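Local coordinates for protein putative esterase PA1618 (Pseudomonas aeruginosa, PDB 4QD8) that probably hydrolyses acyl-CoA thioesters such as 1,4-dihydroxy-2-naphthoyl-CoA, as a hot-dog thioesterase of the PaaI family, at residues V60-S65 with G98-V103; L73-S78 with M135-L140. All coordinates share one frame; numbering follows the deposited sequence.

Contact 1 of 2, residues V60-S65 with G98-V103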
loop_
_atom_site.group_PDB
_atom_site.type_symbol
_atom_site.label_atom_id
_atom_site.label_comp_id
_atom_site.label_asym_id
_atom_site.label_seq_id
_atom_site.Cartn_x
_atom_site.Cartn_y
_atom_site.Cartn_z
ATOM N N VAL A 60 4.490 11.584 5.198
ATOM C CA VAL A 60 4.831 11.006 3.902
ATOM C C VAL A 60 5.780 11.932 3.112
ATOM O O VAL A 60 6.701 11.445 2.458
ATOM C CB VAL A 60 3.578 10.586 3.103
ATOM C CG1 VAL A 60 3.979 10.013 1.727
ATOM C CG2 VAL A 60 2.790 9.528 3.888
ATOM N N VAL A 61 5.605 13.252 3.210
ATOM C CA VAL A 61 6.573 14.170 2.587
ATOM C C VAL A 61 7.978 13.900 3.136
ATOM O O VAL A 61 8.950 13.804 2.377
ATOM C CB VAL A 61 6.235 15.662 2.834
ATOM C CG1 VAL A 61 7.345 16.559 2.247
ATOM C CG2 VAL A 61 4.901 16.025 2.210
ATOM N N LEU A 62 8.092 13.778 4.454
ATOM C CA LEU A 62 9.384 13.470 5.054
ATOM C C LEU A 62 9.935 12.147 4.514
ATOM O O LEU A 62 11.095 12.073 4.085
ATOM C CB LEU A 62 9.274 13.424 6.574
ATOM C CG LEU A 62 10.557 13.061 7.317
ATOM C CD1 LEU A 62 11.707 13.991 6.911
ATOM C CD2 LEU A 62 10.292 13.130 8.830
ATOM N N ALA A 63 9.092 11.121 4.489
ATOM C CA ALA A 63 9.530 9.798 4.039
ATOM C C ALA A 63 9.976 9.836 2.588
ATOM O O ALA A 63 11.024 9.268 2.233
ATOM C CB ALA A 63 8.412 8.775 4.226
ATOM N N GLU A 64 9.193 10.508 1.749
ATOM C CA GLU A 64 9.499 10.542 0.314
ATOM C C GLU A 64 10.699 11.442 0.010
ATOM O O GLU A 64 11.487 11.133 -0.888
ATOM C CB GLU A 64 8.262 10.905 -0.531
ATOM C CG GLU A 64 8.499 10.683 -2.017
ATOM C CD GLU A 64 7.257 10.283 -2.818
ATOM O OE1 GLU A 64 6.247 9.772 -2.253
ATOM O OE2 GLU A 64 7.335 10.465 -4.042
ATOM N N SER A 65 10.867 12.530 0.767
ATOM C CA SER A 65 12.064 13.367 0.635
ATOM C C SER A 65 13.299 12.547 0.950
ATOM O O SER A 65 14.292 12.598 0.227
ATOM C CB SER A 65 12.034 14.555 1.611
ATOM O OG SER A 65 11.395 15.677 1.038
ATOM N N GLY A 98 7.365 18.955 19.106
ATOM C CA GLY A 98 8.717 18.447 18.960
ATOM C C GLY A 98 9.050 18.213 17.501
ATOM O O GLY A 98 8.625 18.974 16.634
ATOM N N ARG A 99 9.822 17.162 17.237
ATOM C CA ARG A 99 10.193 16.813 15.865
ATOM C C ARG A 99 9.902 15.346 15.592
ATOM O O ARG A 99 9.841 14.522 16.511
ATOM C CB ARG A 99 11.681 17.087 15.609
ATOM C CG ARG A 99 12.113 18.542 15.814
ATOM C CD ARG A 99 13.591 18.717 15.528
ATOM N NE ARG A 99 13.918 18.562 14.113
ATOM C CZ ARG A 99 13.672 19.478 13.182
ATOM N NH1 ARG A 99 13.081 20.622 13.509
ATOM N NH2 ARG A 99 14.009 19.256 11.915
ATOM N N VAL A 100 9.722 15.026 14.316
ATOM C CA VAL A 100 9.582 13.639 13.907
ATOM C C VAL A 100 10.830 13.263 13.109
ATOM O O VAL A 100 11.279 14.024 12.245
ATOM C CB VAL A 100 8.277 13.397 13.114
ATOM C CG1 VAL A 100 8.177 14.312 11.904
ATOM C CG2 VAL A 100 8.148 11.925 12.717
ATOM N N THR A 101 11.408 12.108 13.432
ATOM C CA THR A 101 12.676 11.674 12.836
ATOM C C THR A 101 12.458 10.430 11.977
ATOM O O THR A 101 11.852 9.463 12.436
ATOM C CB THR A 101 13.696 11.359 13.942
ATOM O OG1 THR A 101 13.946 12.546 14.706
ATOM C CG2 THR A 101 15.016 10.874 13.348
ATOM N N ALA A 102 12.948 10.464 10.737
ATOM C CA ALA A 102 12.775 9.346 9.814
ATOM C C ALA A 102 14.132 8.727 9.516
ATOM O O ALA A 102 15.109 9.442 9.318
ATOM C CB ALA A 102 12.125 9.826 8.520
ATOM N N VAL A 103 14.188 7.398 9.487
ATOM C CA VAL A 103 15.424 6.694 9.117
ATOM C C VAL A 103 15.127 5.796 7.925
ATOM O O VAL A 103 14.195 4.997 7.973
ATOM C CB VAL A 103 15.952 5.841 10.283
ATOM C CG1 VAL A 103 17.291 5.187 9.925
ATOM C CG2 VAL A 103 16.125 6.697 11.529
#

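Contact 2 of 2, residues L73-S78 with M135-L140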
loop_
_atom_site.group_PDB
_atom_site.type_symbol
_atom_site.label_atom_id
_atom_site.label_comp_id
_atom_site.label_asym_id
_atom_site.label_seq_id
_atom_site.Cartn_x
_atom_site.Cartn_y
_atom_site.Cartn_z
ATOM N N LEU A 73 21.505 9.236 -4.196
ATOM C CA LEU A 73 22.867 8.971 -3.729
ATOM C C LEU A 73 23.326 7.572 -4.120
ATOM O O LEU A 73 24.469 7.195 -3.864
ATOM C CB LEU A 73 22.942 9.116 -2.206
ATOM C CG LEU A 73 22.712 10.516 -1.635
ATOM C CD1 LEU A 73 22.519 10.472 -0.148
ATOM C CD2 LEU A 73 23.911 11.403 -1.984
ATOM N N CYS A 74 22.428 6.801 -4.727
ATOM C CA CYS A 74 22.736 5.417 -5.089
ATOM C C CYS A 74 22.797 5.166 -6.592
ATOM O O CYS A 74 23.299 4.128 -7.022
ATOM C CB CYS A 74 21.729 4.451 -4.461
ATOM S SG CYS A 74 21.865 4.290 -2.677
ATOM N N VAL A 75 22.290 6.091 -7.395
ATOM C CA VAL A 75 22.360 5.899 -8.844
ATOM C C VAL A 75 23.483 6.678 -9.497
ATOM O O VAL A 75 24.062 7.585 -8.901
ATOM C CB VAL A 75 21.053 6.286 -9.569
ATOM C CG1 VAL A 75 19.904 5.452 -9.061
ATOM C CG2 VAL A 75 20.781 7.772 -9.426
ATOM N N ASP A 76 23.783 6.292 -10.733
ATOM C CA ASP A 76 24.657 7.049 -11.605
ATOM C C ASP A 76 23.864 8.225 -12.159
ATOM O O ASP A 76 23.096 8.081 -13.109
ATOM C CB ASP A 76 25.132 6.150 -12.748
ATOM C CG ASP A 76 26.037 6.869 -13.736
ATOM O OD1 ASP A 76 26.232 8.101 -13.620
ATOM O OD2 ASP A 76 26.544 6.188 -14.651
ATOM N N THR A 77 24.079 9.391 -11.562
ATOM C CA THR A 77 23.307 10.583 -11.861
ATOM C C THR A 77 23.644 11.211 -13.209
ATOM O O THR A 77 22.968 12.142 -13.639
ATOM C CB THR A 77 23.494 11.623 -10.756
ATOM O OG1 THR A 77 24.885 11.692 -10.413
ATOM C CG2 THR A 77 22.713 11.209 -9.521
ATOM N N SER A 78 24.678 10.700 -13.872
ATOM C CA SER A 78 25.027 11.169 -15.211
ATOM C C SER A 78 24.185 10.463 -16.266
ATOM O O SER A 78 24.150 10.877 -17.422
ATOM C CB SER A 78 26.515 10.944 -15.503
ATOM O OG SER A 78 26.853 9.571 -15.421
ATOM N N MET A 135 10.859 3.661 -5.720
ATOM C CA MET A 135 11.339 4.678 -6.654
ATOM C C MET A 135 11.536 4.037 -8.014
ATOM O O MET A 135 11.928 2.880 -8.098
ATOM C CB MET A 135 12.695 5.221 -6.182
ATOM C CG MET A 135 12.661 5.909 -4.824
ATOM S SD MET A 135 11.691 7.426 -4.853
ATOM C CE MET A 135 12.649 8.435 -5.993
ATOM N N ALA A 136 11.254 4.785 -9.075
ATOM C CA ALA A 136 11.602 4.352 -10.428
ATOM C C ALA A 136 12.952 4.957 -10.801
ATOM O O ALA A 136 13.230 6.115 -10.507
ATOM C CB ALA A 136 10.554 4.785 -11.412
ATOM N N VAL A 137 13.785 4.160 -11.456
ATOM C CA VAL A 137 15.065 4.645 -11.970
ATOM C C VAL A 137 14.861 4.905 -13.460
ATOM O O VAL A 137 14.525 3.983 -14.204
ATOM C CB VAL A 137 16.176 3.611 -11.751
ATOM C CG1 VAL A 137 17.526 4.181 -12.202
ATOM C CG2 VAL A 137 16.237 3.216 -10.292
ATOM N N VAL A 138 15.034 6.160 -13.874
ATOM C CA VAL A 138 14.661 6.607 -15.220
ATOM C C VAL A 138 15.871 7.208 -15.943
ATOM O O VAL A 138 16.561 8.062 -15.391
ATOM C CB VAL A 138 13.532 7.659 -15.154
ATOM C CG1 VAL A 138 13.015 7.984 -16.547
ATOM C CG2 VAL A 138 12.389 7.173 -14.259
ATOM N N PRO A 139 16.135 6.759 -17.182
ATOM C CA PRO A 139 17.260 7.342 -17.935
ATOM C C PRO A 139 17.014 8.809 -18.290
ATOM O O PRO A 139 15.911 9.143 -18.707
ATOM C CB PRO A 139 17.307 6.487 -19.207
ATOM C CG PRO A 139 16.687 5.180 -18.813
ATOM C CD PRO A 139 15.573 5.576 -17.858
ATOM N N LEU A 140 18.021 9.668 -18.117
ATOM C CA LEU A 140 17.902 11.089 -18.469
ATOM C C LEU A 140 17.648 11.275 -19.967
ATOM O O LEU A 140 18.142 10.500 -20.790
ATOM C CB LEU A 140 19.165 11.857 -18.066
ATOM C CG LEU A 140 19.516 11.938 -16.581
ATOM C CD1 LEU A 140 21.002 12.202 -16.390
ATOM C CD2 LEU A 140 18.696 13.016 -15.893
#

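Contact 1 of 2, residues V60-S65 with G98-V103
Leu62 reaches from helix 56-72 to strand 99-106 and is met there by Val100 and Ala102, two residues apart, whose CB atoms both point toward the helix; that of Thr101 between them points away, as expected in an extended strand. The leucine carries the helix side of the contact. Its CG lies anti to the backbone N (chi1 178°), and with chi2 at 54° it is CD2, not CD1, that continues the extended line away from CA. CD2 therefore forms the tip, stands over the strand between the two inward-facing residues and touches both. On one flank the methyl of Ala102 packs against the branch point: CB is 3.8 Å from Leu62 CG and also 3.8 Å from Leu62 CD2, so it lies alongside the end of the side chain. On the other, CD2 comes within 3.9 Å of Val100 CG1. With chi1 at 56° this methyl is flanked by both backbone bonds of its own CA, and it is nearer to CD2 than CG2 is. Leu62 CD2 also lies 3.7 Å from Val100 O, a van der Waals contact of the methyl with the strand backbone. No hydrogen bond crosses between the segments, and the three touching residues are all buried.

Ile118 and Leu120 of strand 113-121 extend the hydrophobic layer beside Ala102, while Ile27 covers Leu62. Farther round the helix, Glu64 OE1 and Ser65 OG are hydrogen-bonded to His91 and His55, respectively, of the second subunit, so one turn of helix serves both the core and the interface with that subunit. A long helix laid by its apolar side on a curved antiparallel sheet is the hallmark of the hot-dog fold.

Contact 2 of 2, residues L73-S78 with M135-L140
Val75 meets Val137 where the loop leaving the central helix of the hot-dog fold passes beside the end of strand 127-139. The two backbones run almost the same way, 5° apart between residues 75-78 and 137-140, and stay well separated, with CA atoms of Val75 and Val137 8.0 Å apart. Here side chains span the gap. Each valine uses CG1, and the two CG1 atoms are 4.1 Å apart, the side chains passing one another instead of meeting head-on. They come to this meeting by different torsions: in Val75, CG1 stands anti to the carbonyl carbon (chi1 -60°), whereas in Val137 it stands anti to the backbone N (chi1 -176°). His114 of strand 113-121 touches both valines, and Cys82 of strand 80-91 also packs on Val75.

Beyond Val75 the loop turns. Asp76 OD1 accepts from Ser78 N at 3.0 Å, the bond that defines an Asx turn, and the N-H arrives from above the carboxylate plane, tilted well out of it. Thr77 and Ser78 direct their CB atoms away from the strand, which leaves their carbonyl oxygens to make the contact. Leu140, the last modelled residue, covers this part of the loop at an exposed position and also touches Tyr81. Its extended branch does the touching: no hydrogen bond is formed there, and the methyl Leu140 CD1 faces two carbonyl oxygens, 3.4 Å from Thr77 O and 3.6 Å from Ser78 O.

How the contacts relate
Contact 1 lies close to the middle of the chain, contact 2 at its surface, its centre about 17 Å from the centre of the chain; their centres are 22 Å apart, and their nearest atoms, about 5 Å apart, do not touch. Helix 56-72 connects them: residues 60-65 belong to it, and 73-78 follow directly after its end. Their partners lie in one antiparallel sheet, where strand 113-121 pairs with both 99-106 and 127-139. Along the chain the segments alternate, 60-65, 73-78, 98-103, 135-140, so the contacts cross. Together they bring the helix and its exit loop against two strands of the same hot-dog sheet, in the core and at the periphery.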